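Local coordinates for protein ketosynthase (Streptomyces sp. MSC090213JE08, PDB 6KXD) that probably catalyses decarboxylative condensation of an acyl chain with malonyl-ACP, extending the chain as the ketosynthase of a highly reducing type II polyketide synthase, at residues A[88-93]-A[237-242]; A[9-14]-A[251-256]; A[227-232]-A[334-339]. All coordinates share one frame; numbering follows the deposited sequence.

Contact 1 (A[88-93]-A[237-242]); sequences MAVDDA and ILVLES
Ala89 and Ile237 bring helix 77-93 closest to strand 234-242, with their CA atoms 6.0 Å apart. The short helix and strand axes come within 7.7 Å and their directions differ by 43°. This is a helix lying across a sheet in the N-terminal half of the thiolase-type fold of beta-ketoacyl synthases. The touching groups are small and apolar. Ala89 points at the strand: its CB lies 3.9 Å from Ile237 CG2 and 3.4 Å from Ile237 O. The rest of the Ile237 side chain, CG1 and CD1, leads off away from the helix. Val239 does most of the work on the strand side. Its CG1 is anti to the backbone N (chi1 -177°), and this turns CG2 to the helix. Val90 adds a looser touch, with CG1 4.3 Å from Val239 CG2. Leu193 of the neighbouring strand 191-198 touches both valines. Ala89 and Ala93, one turn apart, let the helix backbone come close to the strand. Val239 CG2 sits beside that turn, 3.9 Å from Ala93 CB and 3.4 Å from Ala89 O.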
loop_
_atom_site.group_PDB
_atom_site.type_symbol
_atom_site.label_atom_id
_atom_site.label_comp_id
_atom_site.label_asym_id
_atom_site.label_seq_id
_atom_site.Cartn_x
_atom_site.Cartn_y
_atom_site.Cartn_z
ATOM N N MET A 88 4.553 -14.040 -15.784
ATOM C CA MET A 88 4.574 -13.555 -17.140
ATOM C C MET A 88 5.615 -12.458 -17.320
ATOM O O MET A 88 6.288 -12.401 -18.316
ATOM C CB MET A 88 3.223 -12.973 -17.544
ATOM C CG MET A 88 2.194 -14.007 -17.730
ATOM S SD MET A 88 0.680 -13.189 -18.293
ATOM C CE MET A 88 -0.419 -13.963 -17.127
ATOM N N ALA A 89 5.697 -11.543 -16.347
ATOM C CA ALA A 89 6.541 -10.414 -16.494
ATOM C C ALA A 89 8.005 -10.867 -16.484
ATOM O O ALA A 89 8.792 -10.328 -17.247
ATOM C CB ALA A 89 6.288 -9.424 -15.394
ATOM N N VAL A 90 8.356 -11.783 -15.581
ATOM C CA VAL A 90 9.737 -12.201 -15.508
ATOM C C VAL A 90 10.053 -13.069 -16.740
ATOM O O VAL A 90 11.113 -12.877 -17.348
ATOM C CB VAL A 90 10.124 -12.860 -14.177
ATOM C CG1 VAL A 90 10.010 -11.869 -13.028
ATOM C CG2 VAL A 90 9.367 -14.136 -13.879
ATOM N N ASP A 91 9.092 -13.882 -17.168
ATOM C CA ASP A 91 9.183 -14.586 -18.482
ATOM C C ASP A 91 9.503 -13.547 -19.566
ATOM O O ASP A 91 10.511 -13.653 -20.285
ATOM C CB ASP A 91 7.911 -15.402 -18.754
ATOM C CG ASP A 91 7.789 -16.634 -17.871
ATOM O OD1 ASP A 91 8.781 -16.973 -17.220
ATOM O OD2 ASP A 91 6.698 -17.235 -17.831
ATOM N N ASP A 92 8.665 -12.510 -19.638
ATOM C CA ASP A 92 8.757 -11.472 -20.649
ATOM C C ASP A 92 10.087 -10.734 -20.529
ATOM O O ASP A 92 10.557 -10.169 -21.500
ATOM C CB ASP A 92 7.610 -10.462 -20.530
ATOM C CG ASP A 92 7.547 -9.474 -21.682
ATOM O OD1 ASP A 92 7.265 -9.915 -22.822
ATOM O OD2 ASP A 92 7.784 -8.280 -21.434
ATOM N N ALA A 93 10.694 -10.724 -19.336
ATOM C CA ALA A 93 11.943 -10.010 -19.183
ATOM C C ALA A 93 13.141 -10.911 -19.532
ATOM O O ALA A 93 14.241 -10.412 -19.590
ATOM C CB ALA A 93 12.071 -9.469 -17.786
ATOM N N ILE A 237 2.068 -6.449 -13.891
ATOM C CA ILE A 237 3.369 -6.448 -13.262
ATOM C C ILE A 237 4.386 -6.008 -14.286
ATOM O O ILE A 237 4.438 -6.557 -15.412
ATOM C CB ILE A 237 3.709 -7.804 -12.630
ATOM C CG1 ILE A 237 2.675 -8.208 -11.577
ATOM C CG2 ILE A 237 5.096 -7.769 -12.036
ATOM C CD1 ILE A 237 2.727 -7.355 -10.303
ATOM N N LEU A 238 5.214 -5.055 -13.863
ATOM C CA LEU A 238 6.263 -4.525 -14.663
ATOM C C LEU A 238 7.595 -4.925 -14.040
ATOM O O LEU A 238 7.776 -4.817 -12.827
ATOM C CB LEU A 238 6.147 -3.004 -14.731
ATOM C CG LEU A 238 4.892 -2.468 -15.420
ATOM C CD1 LEU A 238 3.734 -2.397 -14.438
ATOM C CD2 LEU A 238 5.147 -1.100 -16.022
ATOM N N VAL A 239 8.518 -5.414 -14.877
ATOM C CA VAL A 239 9.898 -5.570 -14.445
ATOM C C VAL A 239 10.638 -4.264 -14.723
ATOM O O VAL A 239 10.771 -3.852 -15.906
ATOM C CB VAL A 239 10.593 -6.774 -15.119
ATOM C CG1 VAL A 239 12.004 -6.946 -14.572
ATOM C CG2 VAL A 239 9.785 -8.050 -14.948
ATOM N N LEU A 240 11.120 -3.630 -13.643
ATOM C CA LEU A 240 11.972 -2.497 -13.690
ATOM C C LEU A 240 13.391 -2.975 -13.396
ATOM O O LEU A 240 13.579 -3.808 -12.510
ATOM C CB LEU A 240 11.589 -1.459 -12.633
ATOM C CG LEU A 240 10.434 -0.531 -12.987
ATOM C CD1 LEU A 240 9.132 -1.299 -13.060
ATOM C CD2 LEU A 240 10.340 0.589 -11.961
ATOM N N GLU A 241 14.362 -2.382 -14.079
ATOM C CA GLU A 241 15.763 -2.775 -13.945
ATOM C C GLU A 241 16.649 -1.570 -14.167
ATOM O O GLU A 241 16.297 -0.700 -14.956
ATOM C CB GLU A 241 16.133 -3.808 -15.007
ATOM C CG GLU A 241 15.822 -5.232 -14.621
ATOM C CD GLU A 241 16.395 -6.255 -15.599
ATOM O OE1 GLU A 241 15.614 -6.762 -16.436
ATOM O OE2 GLU A 241 17.620 -6.543 -15.517
ATOM N N SER A 242 17.781 -1.514 -13.461
ATOM C CA SER A 242 18.743 -0.451 -13.753
ATOM C C SER A 242 19.143 -0.611 -15.219
ATOM O O SER A 242 19.203 -1.735 -15.703
ATOM C CB SER A 242 19.938 -0.493 -12.855
ATOM O OG SER A 242 20.733 -1.627 -13.140
#

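Contact 2 (A[9-14]-A[251-256]); sequences RVVLTG and ARIHAE
Strand 10-19 and the start of strand 255-264 pair antiparallel here, Val11 opposite Glu256, within the large mixed sheet. Leu12 N gives a nearly straight bond to Ala255 O (2.8 Å, 170°). His254 N returns one to Leu12 O at 2.7 Å. On one face Val11 CB packs on Ile253 CG2 at 3.6 Å, and Glu256 CG lies beside Val11 CG1. Glu256 CG stands anti to the backbone N (chi1 -168°) and the chain is extended, bringing the carboxylate over one face of the Arg9 guanidinium, the two planes 67° apart. Glu256 OE1 is 2.8 Å from Arg9 NH1 but well out of the guanidinium plane, so the salt bridge is electrostatic, not a directed N-H bond. A water accepts from Val10 N and is hydrogen-bonded to Glu256 OE2 at 2.7 Å. Replacing Glu256 by alanine is likely to leave Arg9 without this countercharge and the water without that partner. Arg252 NH1 makes a weak bond to Thr13 O at 2.7 Å, while NH2 binds Asp92 O. His254 stacks on Phe15, and its NE2 is hydrogen-bonded to Asp92. His254 and Ala255 sit opposite the single Leu12, a classic beta bulge near the start of strand 255-264.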
loop_
_atom_site.group_PDB
_atom_site.type_symbol
_atom_site.label_atom_id
_atom_site.label_comp_id
_atom_site.label_asym_id
_atom_site.label_seq_id
_atom_site.Cartn_x
_atom_site.Cartn_y
_atom_site.Cartn_z
ATOM N N ARG A 9 19.549 5.292 -14.444
ATOM C CA ARG A 9 18.447 5.186 -15.382
ATOM C C ARG A 9 17.803 3.813 -15.196
ATOM O O ARG A 9 18.471 2.856 -14.878
ATOM C CB ARG A 9 18.935 5.377 -16.821
ATOM C CG ARG A 9 19.113 6.831 -17.243
ATOM C CD ARG A 9 19.789 6.959 -18.598
ATOM N NE ARG A 9 19.345 5.975 -19.581
ATOM C CZ ARG A 9 18.741 6.252 -20.736
ATOM N NH1 ARG A 9 18.197 7.436 -20.943
ATOM N NH2 ARG A 9 18.667 5.332 -21.681
ATOM N N VAL A 10 16.479 3.771 -15.335
ATOM C CA VAL A 10 15.674 2.589 -15.028
ATOM C C VAL A 10 14.753 2.295 -16.210
ATOM O O VAL A 10 14.045 3.200 -16.680
ATOM C CB VAL A 10 14.839 2.835 -13.758
ATOM C CG1 VAL A 10 13.945 1.643 -13.422
ATOM C CG2 VAL A 10 15.727 3.247 -12.595
ATOM N N VAL A 11 14.678 1.024 -16.596
ATOM C CA VAL A 11 14.022 0.601 -17.802
ATOM C C VAL A 11 13.069 -0.556 -17.511
ATOM O O VAL A 11 13.244 -1.300 -16.561
ATOM C CB VAL A 11 15.065 0.237 -18.879
ATOM C CG1 VAL A 11 15.742 1.497 -19.420
ATOM C CG2 VAL A 11 16.104 -0.756 -18.368
ATOM N N LEU A 12 12.043 -0.648 -18.360
ATOM C CA LEU A 12 11.047 -1.669 -18.309
ATOM C C LEU A 12 11.471 -2.796 -19.231
ATOM O O LEU A 12 11.351 -2.649 -20.451
ATOM C CB LEU A 12 9.694 -1.108 -18.754
ATOM C CG LEU A 12 9.100 -0.048 -17.821
ATOM C CD1 LEU A 12 7.860 0.610 -18.403
ATOM C CD2 LEU A 12 8.771 -0.659 -16.465
ATOM N N THR A 13 11.873 -3.918 -18.635
ATOM C CA THR A 13 12.329 -5.077 -19.379
ATOM C C THR A 13 11.284 -6.188 -19.451
ATOM O O THR A 13 11.468 -7.135 -20.212
ATOM C CB THR A 13 13.629 -5.602 -18.775
ATOM O OG1 THR A 13 13.392 -5.835 -17.389
ATOM C CG2 THR A 13 14.758 -4.613 -18.943
ATOM N N GLY A 14 10.202 -6.119 -18.665
ATOM C CA GLY A 14 9.188 -7.167 -18.726
ATOM C C GLY A 14 7.823 -6.646 -18.328
ATOM O O GLY A 14 7.726 -5.769 -17.476
ATOM N N ALA A 251 19.026 -7.779 -22.128
ATOM C CA ALA A 251 17.583 -7.731 -21.977
ATOM C C ALA A 251 16.972 -6.829 -23.054
ATOM O O ALA A 251 17.484 -5.758 -23.361
ATOM C CB ALA A 251 17.238 -7.246 -20.587
ATOM N N ARG A 252 15.856 -7.266 -23.633
ATOM C CA ARG A 252 15.033 -6.386 -24.454
ATOM C C ARG A 252 14.366 -5.364 -23.510
ATOM O O ARG A 252 13.732 -5.747 -22.547
ATOM C CB ARG A 252 14.037 -7.239 -25.252
ATOM C CG ARG A 252 13.047 -6.449 -26.093
ATOM C CD ARG A 252 11.764 -6.104 -25.349
ATOM N NE ARG A 252 10.900 -7.249 -25.087
ATOM C CZ ARG A 252 10.879 -7.975 -23.971
ATOM N NH1 ARG A 252 11.439 -7.546 -22.846
ATOM N NH2 ARG A 252 10.297 -9.153 -23.989
ATOM N N ILE A 253 14.504 -4.074 -23.826
ATOM C CA ILE A 253 13.972 -2.971 -23.049
ATOM C C ILE A 253 12.735 -2.398 -23.760
ATOM O O ILE A 253 12.850 -1.862 -24.845
ATOM C CB ILE A 253 15.082 -1.921 -22.852
ATOM C CG1 ILE A 253 16.210 -2.468 -21.966
ATOM C CG2 ILE A 253 14.510 -0.615 -22.336
ATOM C CD1 ILE A 253 17.427 -1.581 -21.872
ATOM N N HIS A 254 11.561 -2.499 -23.118
ATOM C CA HIS A 254 10.290 -2.057 -23.685
ATOM C C HIS A 254 10.245 -0.526 -23.722
ATOM O O HIS A 254 9.858 0.052 -24.742
ATOM C CB HIS A 254 9.084 -2.571 -22.884
ATOM C CG HIS A 254 8.782 -4.028 -22.981
ATOM N ND1 HIS A 254 8.293 -4.616 -24.143
ATOM C CD2 HIS A 254 8.778 -5.002 -22.044
ATOM C CE1 HIS A 254 8.054 -5.895 -23.924
ATOM N NE2 HIS A 254 8.354 -6.162 -22.640
ATOM N N ALA A 255 10.610 0.109 -22.594
ATOM C CA ALA A 255 10.603 1.558 -22.442
ATOM C C ALA A 255 11.447 1.942 -21.218
ATOM O O ALA A 255 12.007 1.099 -20.535
ATOM C CB ALA A 255 9.177 2.060 -22.349
ATOM N N GLU A 256 11.635 3.243 -21.024
ATOM C CA GLU A 256 12.388 3.748 -19.919
ATOM C C GLU A 256 11.385 4.366 -18.935
ATOM O O GLU A 256 10.372 4.943 -19.350
ATOM C CB GLU A 256 13.435 4.754 -20.397
ATOM C CG GLU A 256 14.448 5.091 -19.326
ATOM C CD GLU A 256 15.503 6.116 -19.698
ATOM O OE1 GLU A 256 15.588 6.472 -20.884
ATOM O OE2 GLU A 256 16.235 6.552 -18.782
HETATM O O HOH W 1 15.479 6.196 -16.192
#

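Contact 3 (A[227-232]-A[334-339]); sequences QGILTG and LGHSMG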
loop_
_atom_site.group_PDB
_atom_site.type_symbol
_atom_site.label_atom_id
_atom_site.label_comp_id
_atom_site.label_asym_id
_atom_site.label_seq_id
_atom_site.Cartn_x
_atom_site.Cartn_y
_atom_site.Cartn_z
ATOM N N GLN A 227 -21.890 7.983 -17.395
ATOM C CA GLN A 227 -22.765 7.595 -16.312
ATOM C C GLN A 227 -22.004 6.758 -15.273
ATOM O O GLN A 227 -22.613 6.239 -14.359
ATOM C CB GLN A 227 -23.942 6.800 -16.888
ATOM C CG GLN A 227 -24.933 7.647 -17.676
ATOM C CD GLN A 227 -25.343 8.866 -16.891
ATOM O OE1 GLN A 227 -25.235 9.998 -17.359
ATOM N NE2 GLN A 227 -25.784 8.641 -15.666
ATOM N N GLY A 228 -20.697 6.600 -15.476
ATOM C CA GLY A 228 -19.854 6.022 -14.480
ATOM C C GLY A 228 -19.037 4.869 -15.009
ATOM O O GLY A 228 -18.708 4.777 -16.171
ATOM N N ILE A 229 -18.631 4.033 -14.056
ATOM C CA ILE A 229 -17.606 3.059 -14.247
ATOM C C ILE A 229 -18.245 1.677 -14.366
ATOM O O ILE A 229 -19.385 1.459 -13.981
ATOM C CB ILE A 229 -16.619 3.076 -13.061
ATOM C CG1 ILE A 229 -17.207 2.438 -11.802
ATOM C CG2 ILE A 229 -16.101 4.483 -12.776
ATOM C CD1 ILE A 229 -16.133 1.920 -10.824
ATOM N N LEU A 230 -17.402 0.718 -14.753
ATOM C CA LEU A 230 -17.641 -0.669 -14.441
ATOM C C LEU A 230 -16.462 -1.127 -13.579
ATOM O O LEU A 230 -15.368 -0.711 -13.858
ATOM C CB LEU A 230 -17.669 -1.496 -15.726
ATOM C CG LEU A 230 -18.881 -1.301 -16.637
ATOM C CD1 LEU A 230 -18.639 -1.997 -17.972
ATOM C CD2 LEU A 230 -20.153 -1.809 -15.971
ATOM N N THR A 231 -16.744 -1.928 -12.556
ATOM C CA THR A 231 -15.693 -2.523 -11.700
ATOM C C THR A 231 -14.967 -3.593 -12.520
ATOM O O THR A 231 -15.560 -4.272 -13.384
ATOM C CB THR A 231 -16.272 -3.095 -10.413
ATOM O OG1 THR A 231 -17.075 -4.226 -10.717
ATOM C CG2 THR A 231 -17.111 -2.117 -9.630
ATOM N N GLY A 232 -13.657 -3.660 -12.306
ATOM C CA GLY A 232 -12.755 -4.462 -13.041
ATOM C C GLY A 232 -11.781 -5.144 -12.108
ATOM O O GLY A 232 -11.965 -5.151 -10.900
ATOM N N LEU A 334 -10.847 -1.379 -20.104
ATOM C CA LEU A 334 -10.655 -2.292 -18.939
ATOM C C LEU A 334 -11.771 -2.198 -17.917
ATOM O O LEU A 334 -11.892 -3.052 -17.076
ATOM C CB LEU A 334 -9.329 -1.932 -18.285
ATOM C CG LEU A 334 -8.128 -2.217 -19.163
ATOM C CD1 LEU A 334 -6.837 -1.875 -18.450
ATOM C CD2 LEU A 334 -8.122 -3.676 -19.580
ATOM N N GLY A 335 -12.553 -1.119 -17.951
ATOM C CA GLY A 335 -13.293 -0.783 -16.791
ATOM C C GLY A 335 -12.301 -0.333 -15.719
ATOM O O GLY A 335 -11.113 -0.097 -16.007
ATOM N N HIS A 336 -12.782 -0.213 -14.500
ATOM C CA HIS A 336 -11.935 0.294 -13.436
ATOM C C HIS A 336 -11.374 -0.907 -12.678
ATOM O O HIS A 336 -12.089 -1.470 -11.841
ATOM C CB HIS A 336 -12.727 1.239 -12.538
ATOM C CG HIS A 336 -11.855 1.965 -11.570
ATOM N ND1 HIS A 336 -10.548 1.558 -11.312
ATOM C CD2 HIS A 336 -12.079 3.058 -10.816
ATOM C CE1 HIS A 336 -10.011 2.374 -10.415
ATOM N NE2 HIS A 336 -10.936 3.301 -10.088
ATOM N N SER A 337 -10.133 -1.272 -12.972
ATOM C CA SER A 337 -9.527 -2.496 -12.419
ATOM C C SER A 337 -8.832 -2.208 -11.079
ATOM O O SER A 337 -7.933 -2.936 -10.663
ATOM C CB SER A 337 -8.610 -3.140 -13.408
ATOM O OG SER A 337 -7.557 -2.287 -13.800
ATOM N N MET A 338 -9.269 -1.134 -10.414
ATOM C CA MET A 338 -8.935 -0.839 -9.032
ATOM C C MET A 338 -7.401 -0.793 -8.897
ATOM O O MET A 338 -6.702 -0.025 -9.611
ATOM C CB MET A 338 -9.620 -1.871 -8.132
ATOM C CG MET A 338 -11.136 -1.914 -8.283
ATOM S SD MET A 338 -11.883 -0.227 -8.211
ATOM C CE MET A 338 -13.561 -0.661 -8.686
ATOM N N GLY A 339 -6.830 -1.614 -8.023
ATOM C CA GLY A 339 -5.406 -1.525 -7.760
ATOM C C GLY A 339 -4.588 -1.852 -8.986
ATOM O O GLY A 339 -3.463 -1.369 -9.142
#
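Loop 227-232 grips both the N and the O of His336. His336 N gives a straight bond to Leu230 O (2.7 Å, 172°), and its O receives a weak bond from Gly232 N at 2.7 Å. Together they form a single bridge with Thr231. Ile229 CD1 reaches His336 CB at 3.9 Å. Met338 CE rests 4.0 Å from Thr231 CG2. The Met338 chain bends at chi2 (-48°), which carries SD over the centre of the His336 ring, 3.8 Å above its plane. Two glycines allow this closeness. At Gly232 a CB would lie only 3.0 Å from Leu334 O. A CB on Gly335 would fall 3.0 Å from Leu230 O, and its positive phi also favours glycine. Farther out, Phe208 of helix 202-210 touches Ile229 and Met338, and Phe205 touches Thr231. Asp198 OD2 accepts from Gly339 N, and Ala341 touches His336. The Gly-His-Ser sequence matches the histidine-bearing active-site loop of beta-ketoacyl synthases, and the His336 side chain touches Cys170. The backbone bonds place CB, and SD over one ring face together with Ile229 beside CB probably limits how the ring can turn, consistent with a place in the active site.

How the contacts relate
Along the chain the segments come in the order 9-14, 88-93, 227-232, 237-242, 251-256, 334-339. Contacts 1 and 2 are neighbours, their centres 8 Å apart, and both reach the large mixed sheet, where strands 234-242 and 10-19 lie side by side. Two probable hydrogen bonds tie them: Asp92 OD2 to His254 NE2 at 2.5 Å, and Glu241 OE1 to Thr13 OG1 at 2.6 Å. Contact 3 lies on the opposite side of the chain's centre, about 25 Å from contact 1 and 28 Å from contact 2 between centres. It joins two loops, one leading into strand 234-242. That strand thus runs from the probable active-site region to the part of the sheet where contacts 1 and 2 lie.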